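Local coordinates for protein PmoD (Methylocystis sp. ATCC 49242, PDB 6CPD) that binds copper (I) through its cupredoxin-like soluble domain, probably in the periplasm of a methane-oxidizing bacterium, at residues Ile15-Phe20 / Thr39-Asp44; Ile106-Leu111 / Thr120-Phe125; Asp52-Leu57 / Ala85-Lys90. One frame throughout, in Å; residues are numbered along the deposited sequence.

Contact 1 (Ile15-Phe20 / Thr39-Asp44)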
ATOM      1  N   ILE B  15       3.411  -7.041  -5.069  1.00 23.67           N
ATOM      2  CA  ILE B  15       2.124  -7.256  -5.711  1.00 26.45           C
ATOM      3  C   ILE B  15       1.205  -6.146  -5.218  1.00 22.77           C
ATOM      4  O   ILE B  15       0.999  -5.994  -4.030  1.00 23.66           O
ATOM      5  CB  ILE B  15       1.552  -8.630  -5.385  1.00 30.77           C
ATOM      6  CG1 ILE B  15       2.527  -9.718  -5.859  1.00 27.88           C
ATOM      7  CG2 ILE B  15       0.156  -8.817  -6.031  1.00 27.29           C
ATOM      8  CD1 ILE B  15       2.081 -11.124  -5.472  1.00 31.75           C
ATOM      9  N   HIS B  16       0.715  -5.324  -6.132  1.00 22.87           N
ATOM     10  CA  HIS B  16      -0.142  -4.223  -5.729  1.00 22.99           C
ATOM     11  C   HIS B  16      -1.547  -4.757  -5.511  1.00 23.69           C
ATOM     12  O   HIS B  16      -2.029  -5.615  -6.258  1.00 27.67           O
ATOM     13  CB  HIS B  16      -0.148  -3.117  -6.789  1.00 25.56           C
ATOM     14  CG  HIS B  16      -0.968  -1.928  -6.413  1.00 28.81           C
ATOM     15  ND1 HIS B  16      -2.221  -1.691  -6.940  1.00 35.68           N
ATOM     16  CD2 HIS B  16      -0.722  -0.910  -5.552  1.00 27.22           C
ATOM     17  CE1 HIS B  16      -2.707  -0.573  -6.428  1.00 38.01           C
ATOM     18  NE2 HIS B  16      -1.816  -0.079  -5.587  1.00 33.33           N
ATOM     19  N   ILE B  17      -2.203  -4.219  -4.503  1.00 20.29           N
ATOM     20  CA  ILE B  17      -3.546  -4.665  -4.109  1.00 23.54           C
ATOM     21  C   ILE B  17      -4.514  -3.484  -4.060  1.00 28.35           C
ATOM     22  O   ILE B  17      -4.169  -2.418  -3.534  1.00 23.78           O
ATOM     23  CB  ILE B  17      -3.502  -5.338  -2.717  1.00 28.31           C
ATOM     24  CG1 ILE B  17      -2.627  -6.597  -2.773  1.00 24.53           C
ATOM     25  CG2 ILE B  17      -4.920  -5.674  -2.229  1.00 27.88           C
ATOM     26  CD1 ILE B  17      -2.338  -7.194  -1.390  1.00 28.00           C
ATOM     27  N   THR B  18      -5.717  -3.681  -4.597  1.00 27.09           N
ATOM     28  CA  THR B  18      -6.798  -2.713  -4.483  1.00 25.34           C
ATOM     29  C   THR B  18      -8.035  -3.436  -3.927  1.00 28.23           C
ATOM     30  O   THR B  18      -8.315  -4.576  -4.299  1.00 28.54           O
ATOM     31  CB  THR B  18      -7.161  -2.064  -5.847  1.00 44.15           C
ATOM     32  OG1 THR B  18      -5.986  -1.528  -6.478  1.00 39.69           O
ATOM     33  CG2 THR B  18      -8.174  -0.948  -5.650  1.00 49.10           C
ATOM     34  N   VAL B  19      -8.749  -2.786  -3.023  1.00 25.77           N
ATOM     35  CA  VAL B  19      -9.948  -3.372  -2.448  1.00 26.57           C
ATOM     36  C   VAL B  19     -11.129  -2.461  -2.682  1.00 29.96           C
ATOM     37  O   VAL B  19     -11.035  -1.262  -2.413  1.00 31.60           O
ATOM     38  CB  VAL B  19      -9.790  -3.595  -0.927  1.00 28.50           C
ATOM     39  CG1 VAL B  19     -11.010  -4.297  -0.372  1.00 29.70           C
ATOM     40  CG2 VAL B  19      -8.517  -4.401  -0.627  1.00 29.76           C
ATOM     41  N   PHE B  20     -12.234  -2.985  -3.209  1.00 31.61           N
ATOM     42  CA  PHE B  20     -13.438  -2.165  -3.200  1.00 35.42           C
ATOM     43  C   PHE B  20     -14.657  -2.959  -2.736  1.00 42.64           C
ATOM     44  O   PHE B  20     -14.642  -4.189  -2.701  1.00 34.37           O
ATOM     45  CB  PHE B  20     -13.686  -1.453  -4.539  1.00 43.31           C
ATOM     46  CG  PHE B  20     -13.943  -2.342  -5.705  1.00 45.27           C
ATOM     47  CD1 PHE B  20     -12.889  -2.948  -6.375  1.00 46.86           C
ATOM     48  CD2 PHE B  20     -15.237  -2.469  -6.221  1.00 50.02           C
ATOM     49  CE1 PHE B  20     -13.127  -3.734  -7.501  1.00 51.99           C
ATOM     50  CE2 PHE B  20     -15.489  -3.253  -7.347  1.00 49.16           C
ATOM     51  CZ  PHE B  20     -14.429  -3.885  -7.990  1.00 52.34           C
ATOM     52  N   THR B  39     -16.941  -7.965  -1.154  1.00 31.32           N
ATOM     53  CA  THR B  39     -15.637  -7.329  -1.215  1.00 31.96           C
ATOM     54  C   THR B  39     -14.844  -7.922  -2.356  1.00 33.39           C
ATOM     55  O   THR B  39     -14.751  -9.141  -2.485  1.00 31.84           O
ATOM     56  CB  THR B  39     -14.900  -7.505   0.120  1.00 32.10           C
ATOM     57  OG1 THR B  39     -15.741  -7.024   1.171  1.00 32.79           O
ATOM     58  CG2 THR B  39     -13.591  -6.735   0.125  1.00 29.39           C
ATOM     59  N   ILE B  40     -14.267  -7.054  -3.189  1.00 28.33           N
ATOM     60  CA  ILE B  40     -13.456  -7.516  -4.285  1.00 26.19           C
ATOM     61  C   ILE B  40     -12.029  -7.071  -4.049  1.00 30.58           C
ATOM     62  O   ILE B  40     -11.780  -5.889  -3.833  1.00 29.12           O
ATOM     63  CB  ILE B  40     -13.966  -6.977  -5.630  1.00 30.38           C
ATOM     64  CG1 ILE B  40     -15.375  -7.510  -5.893  1.00 33.96           C
ATOM     65  CG2 ILE B  40     -12.986  -7.331  -6.763  1.00 31.45           C
ATOM     66  CD1 ILE B  40     -16.070  -6.831  -7.060  1.00 44.33           C
ATOM     67  N   MET B  41     -11.104  -8.023  -4.094  1.00 29.21           N
ATOM     68  CA  MET B  41      -9.680  -7.707  -3.994  1.00 27.27           C
ATOM     69  C   MET B  41      -8.966  -7.984  -5.304  1.00 30.70           C
ATOM     70  O   MET B  41      -8.970  -9.122  -5.785  1.00 32.01           O
ATOM     71  CB  MET B  41      -9.039  -8.509  -2.867  1.00 27.28           C
ATOM     72  CG  MET B  41      -9.770  -8.339  -1.534  1.00 34.38           C
ATOM     73  SD  MET B  41      -8.888  -9.129  -0.175  1.00 64.61           S
ATOM     74  CE  MET B  41      -7.210  -8.833  -0.715  1.00 37.28           C
ATOM     75  N   ALA B  42      -8.351  -6.944  -5.867  1.00 28.30           N
ATOM     76  CA  ALA B  42      -7.640  -7.056  -7.133  1.00 30.19           C
ATOM     77  C   ALA B  42      -6.126  -7.015  -6.924  1.00 32.59           C
ATOM     78  O   ALA B  42      -5.616  -6.133  -6.226  1.00 33.07           O
ATOM     79  CB  ALA B  42      -8.075  -5.945  -8.081  1.00 31.79           C
ATOM     80  N   PHE B  43      -5.430  -7.965  -7.549  1.00 29.56           N
ATOM     81  CA  PHE B  43      -3.983  -8.144  -7.408  1.00 31.65           C
ATOM     82  C   PHE B  43      -3.302  -7.827  -8.737  1.00 27.92           C
ATOM     83  O   PHE B  43      -3.760  -8.259  -9.795  1.00 32.77           O
ATOM     84  CB  PHE B  43      -3.654  -9.575  -6.967  1.00 32.15           C
ATOM     85  CG  PHE B  43      -4.188  -9.927  -5.608  1.00 29.96           C
ATOM     86  CD1 PHE B  43      -5.514 -10.290  -5.448  1.00 34.33           C
ATOM     87  CD2 PHE B  43      -3.370  -9.886  -4.495  1.00 24.99           C
ATOM     88  CE1 PHE B  43      -6.012 -10.598  -4.194  1.00 37.01           C
ATOM     89  CE2 PHE B  43      -3.858 -10.194  -3.245  1.00 32.25           C
ATOM     90  CZ  PHE B  43      -5.184 -10.558  -3.095  1.00 33.18           C
ATOM     91  N   ASP B  44      -2.217  -7.061  -8.672  1.00 24.94           N
ATOM     92  CA  ASP B  44      -1.452  -6.680  -9.856  1.00 24.68           C
ATOM     93  C   ASP B  44       0.023  -7.008  -9.564  1.00 26.37           C
ATOM     94  O   ASP B  44       0.691  -6.309  -8.804  1.00 26.45           O
ATOM     95  CB  ASP B  44      -1.617  -5.183 -10.153  1.00 29.25           C
ATOM     96  CG  ASP B  44      -0.819  -4.713 -11.381  1.00 45.16           C
ATOM     97  OD1 ASP B  44       0.036  -5.459 -11.911  1.00 46.44           O
ATOM     98  OD2 ASP B  44      -1.006  -3.540 -11.776  1.00 55.23           O
TER
HETATM   99  O   HOH W   1      -4.239  -3.876  -7.675  1.00 28.93           O
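The Phe20 ring has one face laid over Ile40, whose CB sits 3.8 Å above the ring plane, offset toward the rim, in a CH-pi contact. The two side chains run side by side, and the far end of the isoleucine continues the cover, Ile40 CD1 reaching Phe20 CZ at 3.5 Å. Phe20 gets there because its CG is held between the backbone N and the carbonyl carbon (chi1 64°), which swings the ring over the neighbouring strand. Phe43 is used differently: Ile15 CG2 meets it at the edge, in the ring plane, 4.0 Å from Phe43 CD2, while Ile17 lies alongside with CG1 touching CD2 and CE2 of the ring and CD1 touching CE2. Phe93 of strand 92-99 stacks on Phe43.

These two strands are antiparallel neighbours in one sheet of the cupredoxin-like domain, their segment axes at 159°. Three hydrogen-bonded pairs, His16 with Asp44, Thr18 with Ala42 and Phe20 with Ile40, each exchange two backbone bonds. Straightest is the one from Ile40 N to Phe20 O, 2.9 Å long with 177° at the hydrogen. Alternation then sorts the side chains. Ile17, Val19, Met41 and Phe43 go to the buried side, where Phe123 packs on Ile17, Met41 and Phe43, and strand 55-61 on Met41 and Phe43; Val19 CG1 also crosses to Thr39 CG2 at 3.6 Å.

On the side carrying His16, Thr18 and Ala42, a water bridges the strands. It donates to Ala42 O at 3.0 Å and also bonds His16 ND1 and Thr18 OG1, so it gathers a backbone carbonyl and two polar side chains at one point. The other imidazole nitrogen, His16 NE2, is hydrogen-bonded to Asp31 of the second subunit, which leaves the ring held at both nitrogens.

Contact 2 (Ile106-Leu111 / Thr120-Phe125); sequences IGLVTL and TAQFKF
Phe123 lays its ring across Gly107 in the antiparallel beta hairpin formed by strands 103-112 and 118-127. From CB the side chain turns back over the partner strand, its CG between the backbone N and the carbonyl carbon (chi1 59°). CG comes over Gly107 O, and CD2 lies 3.4 Å from that same Gly107 O. Farther out, CE1, CE2 and CZ all rest against Gly107 CA, which stands 3.5 Å above the ring plane, offset toward the rim, as a CH-pi donor. With no side chain at Gly107, the ring can settle directly on the backbone. At its edge, in plane, Val109 CG2 touches Phe123 CE2 at 3.8 Å. Met5 of the second subunit also packs on this ring.

Beneath the phenyl group, Gly107 and Phe123 trade two backbone hydrogen bonds, as do Val109 and Ala121. The opposite face of the hairpin is more mixed: Ile106 CG2 lies along Gln122 CB, and Leu108 CD2 meets Gln122 CG at 3.6 Å, so the aliphatic part of the glutamine has both apolar neighbours along one flank. Toward the turn, Thr110 OG1 and Thr120 OG1 share a hydrogen bond of 3.1 Å between the strands.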
ATOM      1  N   ILE B 106      -5.742 -12.064   7.631  1.00 28.73           N
ATOM      2  CA  ILE B 106      -4.428 -12.110   7.020  1.00 28.39           C
ATOM      3  C   ILE B 106      -4.540 -12.767   5.654  1.00 31.00           C
ATOM      4  O   ILE B 106      -5.070 -13.873   5.546  1.00 28.23           O
ATOM      5  CB  ILE B 106      -3.415 -12.905   7.873  1.00 28.95           C
ATOM      6  CG1 ILE B 106      -3.387 -12.394   9.321  1.00 28.76           C
ATOM      7  CG2 ILE B 106      -2.032 -12.876   7.199  1.00 32.37           C
ATOM      8  CD1 ILE B 106      -2.359 -13.054  10.206  1.00 31.37           C
ATOM      9  N   GLY B 107      -4.048 -12.100   4.616  1.00 28.39           N
ATOM     10  CA  GLY B 107      -3.955 -12.740   3.321  1.00 27.80           C
ATOM     11  C   GLY B 107      -2.571 -13.354   3.223  1.00 32.14           C
ATOM     12  O   GLY B 107      -1.564 -12.654   3.348  1.00 32.80           O
ATOM     13  N   LEU B 108      -2.523 -14.670   3.047  1.00 30.54           N
ATOM     14  CA  LEU B 108      -1.259 -15.379   2.881  1.00 31.13           C
ATOM     15  C   LEU B 108      -1.010 -15.673   1.413  1.00 31.44           C
ATOM     16  O   LEU B 108      -1.733 -16.467   0.816  1.00 33.44           O
ATOM     17  CB  LEU B 108      -1.260 -16.691   3.659  1.00 32.12           C
ATOM     18  CG  LEU B 108      -1.492 -16.563   5.153  1.00 38.97           C
ATOM     19  CD1 LEU B 108      -1.645 -17.943   5.791  1.00 40.78           C
ATOM     20  CD2 LEU B 108      -0.327 -15.814   5.741  1.00 40.79           C
ATOM     21  N   VAL B 109       0.002 -15.042   0.839  1.00 27.75           N
ATOM     22  CA  VAL B 109       0.345 -15.271  -0.559  1.00 26.22           C
ATOM     23  C   VAL B 109       1.569 -16.166  -0.605  1.00 33.35           C
ATOM     24  O   VAL B 109       2.627 -15.819  -0.086  1.00 33.33           O
ATOM     25  CB  VAL B 109       0.644 -13.967  -1.321  1.00 30.73           C
ATOM     26  CG1 VAL B 109       0.992 -14.280  -2.776  1.00 29.37           C
ATOM     27  CG2 VAL B 109      -0.539 -12.998  -1.236  1.00 32.19           C
ATOM     28  N   THR B 110       1.425 -17.329  -1.213  1.00 31.37           N
ATOM     29  CA  THR B 110       2.526 -18.263  -1.271  1.00 31.67           C
ATOM     30  C   THR B 110       2.997 -18.421  -2.705  1.00 37.12           C
ATOM     31  O   THR B 110       2.212 -18.770  -3.583  1.00 36.89           O
ATOM     32  CB  THR B 110       2.123 -19.633  -0.703  1.00 35.26           C
ATOM     33  OG1 THR B 110       1.549 -19.453   0.598  1.00 35.13           O
ATOM     34  CG2 THR B 110       3.341 -20.559  -0.610  1.00 36.54           C
ATOM     35  N   LEU B 111       4.278 -18.147  -2.933  1.00 38.99           N
ATOM     36  CA  LEU B 111       4.877 -18.337  -4.242  1.00 44.01           C
ATOM     37  C   LEU B 111       5.735 -19.575  -4.261  1.00 45.38           C
ATOM     38  O   LEU B 111       6.461 -19.858  -3.313  1.00 46.17           O
ATOM     39  CB  LEU B 111       5.747 -17.156  -4.649  1.00 52.50           C
ATOM     40  CG  LEU B 111       5.143 -15.834  -5.078  1.00 60.92           C
ATOM     41  CD1 LEU B 111       6.301 -15.013  -5.561  1.00 64.68           C
ATOM     42  CD2 LEU B 111       4.129 -16.035  -6.189  1.00 68.62           C
ATOM     43  N   THR B 120       6.303 -17.307   1.542  1.00 40.06           N
ATOM     44  CA  THR B 120       4.986 -16.792   1.885  1.00 38.05           C
ATOM     45  C   THR B 120       5.092 -15.350   2.355  1.00 39.87           C
ATOM     46  O   THR B 120       5.975 -15.003   3.133  1.00 48.33           O
ATOM     47  CB  THR B 120       4.292 -17.666   2.960  1.00 42.99           C
ATOM     48  OG1 THR B 120       4.044 -18.967   2.416  1.00 45.06           O
ATOM     49  CG2 THR B 120       2.947 -17.061   3.379  1.00 38.79           C
ATOM     50  N   ALA B 121       4.186 -14.509   1.873  1.00 30.93           N
ATOM     51  CA  ALA B 121       4.122 -13.133   2.353  1.00 29.20           C
ATOM     52  C   ALA B 121       2.747 -12.907   2.939  1.00 31.04           C
ATOM     53  O   ALA B 121       1.780 -13.543   2.513  1.00 31.82           O
ATOM     54  CB  ALA B 121       4.404 -12.161   1.228  1.00 28.96           C
ATOM     55  N   GLN B 122       2.659 -12.015   3.925  1.00 31.15           N
ATOM     56  CA  GLN B 122       1.408 -11.757   4.630  1.00 29.27           C
ATOM     57  C   GLN B 122       0.966 -10.340   4.370  1.00 35.17           C
ATOM     58  O   GLN B 122       1.796  -9.425   4.382  1.00 36.94           O
ATOM     59  CB  GLN B 122       1.567 -11.979   6.151  1.00 33.38           C
ATOM     60  CG  GLN B 122       2.202 -13.309   6.537  1.00 37.44           C
ATOM     61  CD  GLN B 122       2.397 -13.474   8.047  1.00 48.32           C
ATOM     62  OE1 GLN B 122       1.940 -12.651   8.843  1.00 51.13           O
ATOM     63  NE2 GLN B 122       3.068 -14.553   8.441  1.00 51.22           N
ATOM     64  N   PHE B 123      -0.305 -10.152   4.039  1.00 29.02           N
ATOM     65  CA  PHE B 123      -0.839  -8.809   4.158  1.00 29.55           C
ATOM     66  C   PHE B 123      -1.946  -8.832   5.191  1.00 31.02           C
ATOM     67  O   PHE B 123      -2.910  -9.613   5.103  1.00 28.87           O
ATOM     68  CB  PHE B 123      -1.292  -8.238   2.824  1.00 34.47           C
ATOM     69  CG  PHE B 123      -2.349  -9.016   2.121  1.00 34.90           C
ATOM     70  CD1 PHE B 123      -3.681  -8.650   2.230  1.00 36.64           C
ATOM     71  CD2 PHE B 123      -2.002 -10.034   1.236  1.00 41.56           C
ATOM     72  CE1 PHE B 123      -4.669  -9.346   1.534  1.00 37.93           C
ATOM     73  CE2 PHE B 123      -2.984 -10.727   0.519  1.00 41.76           C
ATOM     74  CZ  PHE B 123      -4.320 -10.379   0.671  1.00 38.38           C
ATOM     75  N   LYS B 124      -1.787  -7.962   6.179  1.00 27.59           N
ATOM     76  CA  LYS B 124      -2.692  -7.940   7.314  1.00 23.50           C
ATOM     77  C   LYS B 124      -3.689  -6.838   7.073  1.00 27.01           C
ATOM     78  O   LYS B 124      -3.319  -5.755   6.623  1.00 24.94           O
ATOM     79  CB  LYS B 124      -1.919  -7.714   8.607  1.00 26.80           C
ATOM     80  CG  LYS B 124      -0.899  -8.796   8.882  1.00 31.18           C
ATOM     81  CD  LYS B 124      -0.393  -8.727  10.302  1.00 40.22           C
ATOM     82  CE  LYS B 124       0.521  -9.881  10.612  1.00 50.44           C
ATOM     83  NZ  LYS B 124       0.834  -9.896  12.064  1.00 56.60           N
ATOM     84  N   PHE B 125      -4.963  -7.111   7.330  1.00 26.02           N
ATOM     85  CA  PHE B 125      -5.958  -6.072   7.131  1.00 23.61           C
ATOM     86  C   PHE B 125      -7.107  -6.259   8.095  1.00 26.88           C
ATOM     87  O   PHE B 125      -7.230  -7.289   8.755  1.00 28.33           O
ATOM     88  CB  PHE B 125      -6.477  -6.052   5.677  1.00 24.93           C
ATOM     89  CG  PHE B 125      -7.178  -7.317   5.237  1.00 26.43           C
ATOM     90  CD1 PHE B 125      -6.452  -8.414   4.801  1.00 27.86           C
ATOM     91  CD2 PHE B 125      -8.573  -7.395   5.224  1.00 29.45           C
ATOM     92  CE1 PHE B 125      -7.099  -9.576   4.386  1.00 29.36           C
ATOM     93  CE2 PHE B 125      -9.229  -8.549   4.799  1.00 26.44           C
ATOM     94  CZ  PHE B 125      -8.495  -9.632   4.372  1.00 28.34           C
TER

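Contact 3 (Asp52-Leu57 / Ala85-Lys90)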
ATOM      1  N   ASP B  52       5.041 -16.596 -14.362  1.00 45.18           N
ATOM      2  CA  ASP B  52       5.280 -17.997 -14.680  1.00 47.73           C
ATOM      3  C   ASP B  52       5.414 -18.790 -13.375  1.00 47.17           C
ATOM      4  O   ASP B  52       5.791 -19.959 -13.391  1.00 52.79           O
ATOM      5  CB  ASP B  52       6.533 -18.133 -15.553  1.00 53.97           C
ATOM      6  CG  ASP B  52       6.520 -19.379 -16.426  1.00 68.44           C
ATOM      7  OD1 ASP B  52       5.979 -20.420 -16.003  1.00 74.11           O
ATOM      8  OD2 ASP B  52       7.055 -19.310 -17.556  1.00 80.45           O
ATOM      9  N   LEU B  53       5.148 -18.131 -12.245  1.00 44.42           N
ATOM     10  CA  LEU B  53       5.298 -18.750 -10.924  1.00 45.37           C
ATOM     11  C   LEU B  53       3.958 -19.076 -10.279  1.00 42.46           C
ATOM     12  O   LEU B  53       3.073 -18.220 -10.219  1.00 44.26           O
ATOM     13  CB  LEU B  53       6.085 -17.852  -9.973  1.00 45.62           C
ATOM     14  CG  LEU B  53       7.551 -17.574 -10.283  1.00 50.30           C
ATOM     15  CD1 LEU B  53       8.153 -16.794  -9.118  1.00 49.75           C
ATOM     16  CD2 LEU B  53       8.287 -18.873 -10.506  1.00 51.31           C
ATOM     17  N   PRO B  54       3.820 -20.311  -9.778  1.00 43.37           N
ATOM     18  CA  PRO B  54       2.619 -20.699  -9.043  1.00 43.22           C
ATOM     19  C   PRO B  54       2.396 -19.770  -7.859  1.00 41.12           C
ATOM     20  O   PRO B  54       3.322 -19.501  -7.091  1.00 38.77           O
ATOM     21  CB  PRO B  54       2.922 -22.136  -8.593  1.00 45.94           C
ATOM     22  CG  PRO B  54       3.926 -22.645  -9.592  1.00 47.26           C
ATOM     23  CD  PRO B  54       4.765 -21.434  -9.928  1.00 45.78           C
ATOM     24  N   LEU B  55       1.178 -19.258  -7.749  1.00 40.47           N
ATOM     25  CA  LEU B  55       0.828 -18.341  -6.682  1.00 35.28           C
ATOM     26  C   LEU B  55      -0.456 -18.817  -5.997  1.00 36.89           C
ATOM     27  O   LEU B  55      -1.494 -19.017  -6.631  1.00 39.68           O
ATOM     28  CB  LEU B  55       0.685 -16.929  -7.250  1.00 35.80           C
ATOM     29  CG  LEU B  55       0.387 -15.723  -6.364  1.00 38.04           C
ATOM     30  CD1 LEU B  55       0.818 -14.465  -7.105  1.00 44.03           C
ATOM     31  CD2 LEU B  55      -1.091 -15.638  -6.015  1.00 43.58           C
ATOM     32  N   GLU B  56      -0.371 -19.011  -4.692  1.00 37.57           N
ATOM     33  CA  GLU B  56      -1.508 -19.467  -3.908  1.00 34.08           C
ATOM     34  C   GLU B  56      -1.962 -18.347  -2.976  1.00 34.04           C
ATOM     35  O   GLU B  56      -1.135 -17.593  -2.454  1.00 33.11           O
ATOM     36  CB  GLU B  56      -1.131 -20.710  -3.107  1.00 37.87           C
ATOM     37  CG  GLU B  56      -2.146 -21.108  -2.049  1.00 36.06           C
ATOM     38  CD  GLU B  56      -1.635 -22.193  -1.110  1.00 49.56           C
ATOM     39  OE1 GLU B  56      -0.410 -22.436  -1.072  1.00 50.15           O
ATOM     40  OE2 GLU B  56      -2.466 -22.798  -0.394  1.00 55.45           O
ATOM     41  N   LEU B  57      -3.268 -18.221  -2.773  1.00 31.17           N
ATOM     42  CA  LEU B  57      -3.771 -17.230  -1.822  1.00 30.63           C
ATOM     43  C   LEU B  57      -4.683 -17.901  -0.807  1.00 31.57           C
ATOM     44  O   LEU B  57      -5.601 -18.627  -1.176  1.00 32.11           O
ATOM     45  CB  LEU B  57      -4.530 -16.100  -2.538  1.00 31.90           C
ATOM     46  CG  LEU B  57      -5.294 -15.126  -1.619  1.00 35.36           C
ATOM     47  CD1 LEU B  57      -4.367 -14.209  -0.800  1.00 32.11           C
ATOM     48  CD2 LEU B  57      -6.321 -14.303  -2.405  1.00 34.81           C
ATOM     49  N   ALA B  85      -2.841 -22.875  -5.752  1.00 43.28           N
ATOM     50  CA  ALA B  85      -1.734 -22.322  -6.518  1.00 44.31           C
ATOM     51  C   ALA B  85      -1.976 -22.415  -8.020  1.00 46.87           C
ATOM     52  O   ALA B  85      -2.424 -23.440  -8.510  1.00 52.48           O
ATOM     53  CB  ALA B  85      -0.441 -23.045  -6.152  1.00 47.90           C
ATOM     54  N   LYS B  86      -1.689 -21.331  -8.740  1.00 49.17           N
ATOM     55  CA  LYS B  86      -1.792 -21.314 -10.195  1.00 52.92           C
ATOM     56  C   LYS B  86      -0.954 -20.173 -10.752  1.00 48.41           C
ATOM     57  O   LYS B  86      -0.622 -19.218 -10.045  1.00 40.84           O
ATOM     58  CB  LYS B  86      -3.241 -21.205 -10.681  1.00 54.65           C
ATOM     59  CG  LYS B  86      -3.889 -19.876 -10.432  1.00 56.31           C
ATOM     60  CD  LYS B  86      -5.105 -19.678 -11.318  1.00 60.11           C
ATOM     61  CE  LYS B  86      -4.700 -19.482 -12.762  1.00 66.44           C
ATOM     62  NZ  LYS B  86      -5.850 -19.052 -13.601  1.00 69.92           N
ATOM     63  N   LYS B  87      -0.565 -20.316 -12.012  1.00 44.42           N
ATOM     64  CA  LYS B  87       0.175 -19.279 -12.708  1.00 49.51           C
ATOM     65  C   LYS B  87      -0.797 -18.239 -13.262  1.00 52.42           C
ATOM     66  O   LYS B  87      -1.777 -18.585 -13.920  1.00 56.63           O
ATOM     67  CB  LYS B  87       1.005 -19.906 -13.830  1.00 49.63           C
ATOM     68  CG  LYS B  87       2.045 -20.888 -13.303  1.00 50.53           C
ATOM     69  CD  LYS B  87       2.805 -21.592 -14.415  1.00 58.75           C
ATOM     70  CE  LYS B  87       3.724 -22.657 -13.836  1.00 62.54           C
ATOM     71  NZ  LYS B  87       4.605 -23.272 -14.859  1.00 72.47           N
ATOM     72  N   TYR B  88      -0.529 -16.965 -12.991  1.00 48.81           N
ATOM     73  CA  TYR B  88      -1.345 -15.884 -13.533  1.00 44.69           C
ATOM     74  C   TYR B  88      -0.608 -15.189 -14.657  1.00 43.32           C
ATOM     75  O   TYR B  88       0.108 -14.209 -14.438  1.00 41.15           O
ATOM     76  CB  TYR B  88      -1.729 -14.888 -12.442  1.00 37.55           C
ATOM     77  CG  TYR B  88      -2.647 -15.503 -11.413  1.00 37.37           C
ATOM     78  CD1 TYR B  88      -4.010 -15.630 -11.661  1.00 40.97           C
ATOM     79  CD2 TYR B  88      -2.148 -15.992 -10.217  1.00 35.23           C
ATOM     80  CE1 TYR B  88      -4.854 -16.210 -10.732  1.00 39.99           C
ATOM     81  CE2 TYR B  88      -2.992 -16.574  -9.268  1.00 37.27           C
ATOM     82  CZ  TYR B  88      -4.341 -16.676  -9.538  1.00 41.67           C
ATOM     83  OH  TYR B  88      -5.176 -17.252  -8.611  1.00 45.27           O
ATOM     84  N   SER B  89      -0.800 -15.705 -15.866  1.00 49.19           N
ATOM     85  CA  SER B  89      -0.023 -15.285 -17.029  1.00 48.45           C
ATOM     86  C   SER B  89      -0.257 -13.831 -17.410  1.00 49.55           C
ATOM     87  O   SER B  89       0.600 -13.216 -18.037  1.00 49.84           O
ATOM     88  CB  SER B  89      -0.333 -16.182 -18.229  1.00 56.52           C
ATOM     89  OG  SER B  89      -1.717 -16.164 -18.522  1.00 59.18           O
ATOM     90  N   LYS B  90      -1.415 -13.280 -17.060  1.00 51.52           N
ATOM     91  CA  LYS B  90      -1.683 -11.878 -17.376  1.00 50.98           C
ATOM     92  C   LYS B  90      -1.137 -10.959 -16.289  1.00 47.45           C
ATOM     93  O   LYS B  90      -1.079  -9.747 -16.472  1.00 46.98           O
ATOM     94  CB  LYS B  90      -3.180 -11.629 -17.594  1.00 58.66           C
ATOM     95  CG  LYS B  90      -3.783 -12.421 -18.760  1.00 68.36           C
ATOM     96  CD  LYS B  90      -5.242 -12.036 -19.004  1.00 75.13           C
ATOM     97  CE  LYS B  90      -5.848 -12.801 -20.182  1.00 77.85           C
ATOM     98  NZ  LYS B  90      -5.269 -12.368 -21.486  1.00 82.20           N
TER
HETATM   99  O   HOH W   2       1.830 -16.225 -11.094  1.00 39.82           O
HETATM  100  O   HOH W   3      -4.059 -18.674  -6.762  1.00 38.41           O
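Ala85 packs on the strand beside it, its CB 3.9 Å from Glu56 CB and its CA directed at Leu55 O in a CA-H...O contact. Next comes Lys86, the backbone partner of Leu55 in an antiparallel hydrogen-bonded pair that joins strand 79-86 to strand 55-61 at the margin of the mixed sheet. Leu55 N bonds to Lys86 O at 2.9 Å and Lys86 N returns to Leu55 O at 3.1 Å, yet in both bonds the donor stands well above the carbonyl plane. Lys87 runs its extended chain alongside Asp52 before NZ reaches Asp52 OD1 in a weak salt bridge of 3.4 Å. At Tyr88 the ring crosses Leu55 at about a right angle, CE2 being 3.9 Å from Leu55 CD2. Two waters tie this residue to segment 52-57: one accepts from Tyr88 N and donates to Leu53 O, the other lies at the ring edge, accepting from Tyr88 OH and donating to Leu55 O. Phe93 stacks on the tyrosine ring. Backbone pairing thus gives way beyond Lys86 to side-chain contacts and bridging waters; Lys87 NZ also has Glu114 as a long, weak partner, and its surface pair with Asp52 is probably a modest tie.

Contacts 1 and 2 belong to different sheets that face each other, and Phe123 joins them: its CE1 is 3.4 Å from Met41 CE, its CZ 3.9 Å from Phe43 CZ. Contact 3 meets contact 1 in the same core, where Leu55 CD1 lies 3.9 Å from Ile15 CD1 and Leu57 CD2 4.0 Å from Phe43 CZ. Contacts 2 and 3 share a sheet; Glu56 N probably bonds Thr110 O, 2.8 Å away. Copper (I), with Met7 and Met9 at its site, lies outside all three: a bound ion is about 9 Å from the His16 side chain and one about 10 Å from that of Phe123. Contacts 1 and 2 also touch the second subunit.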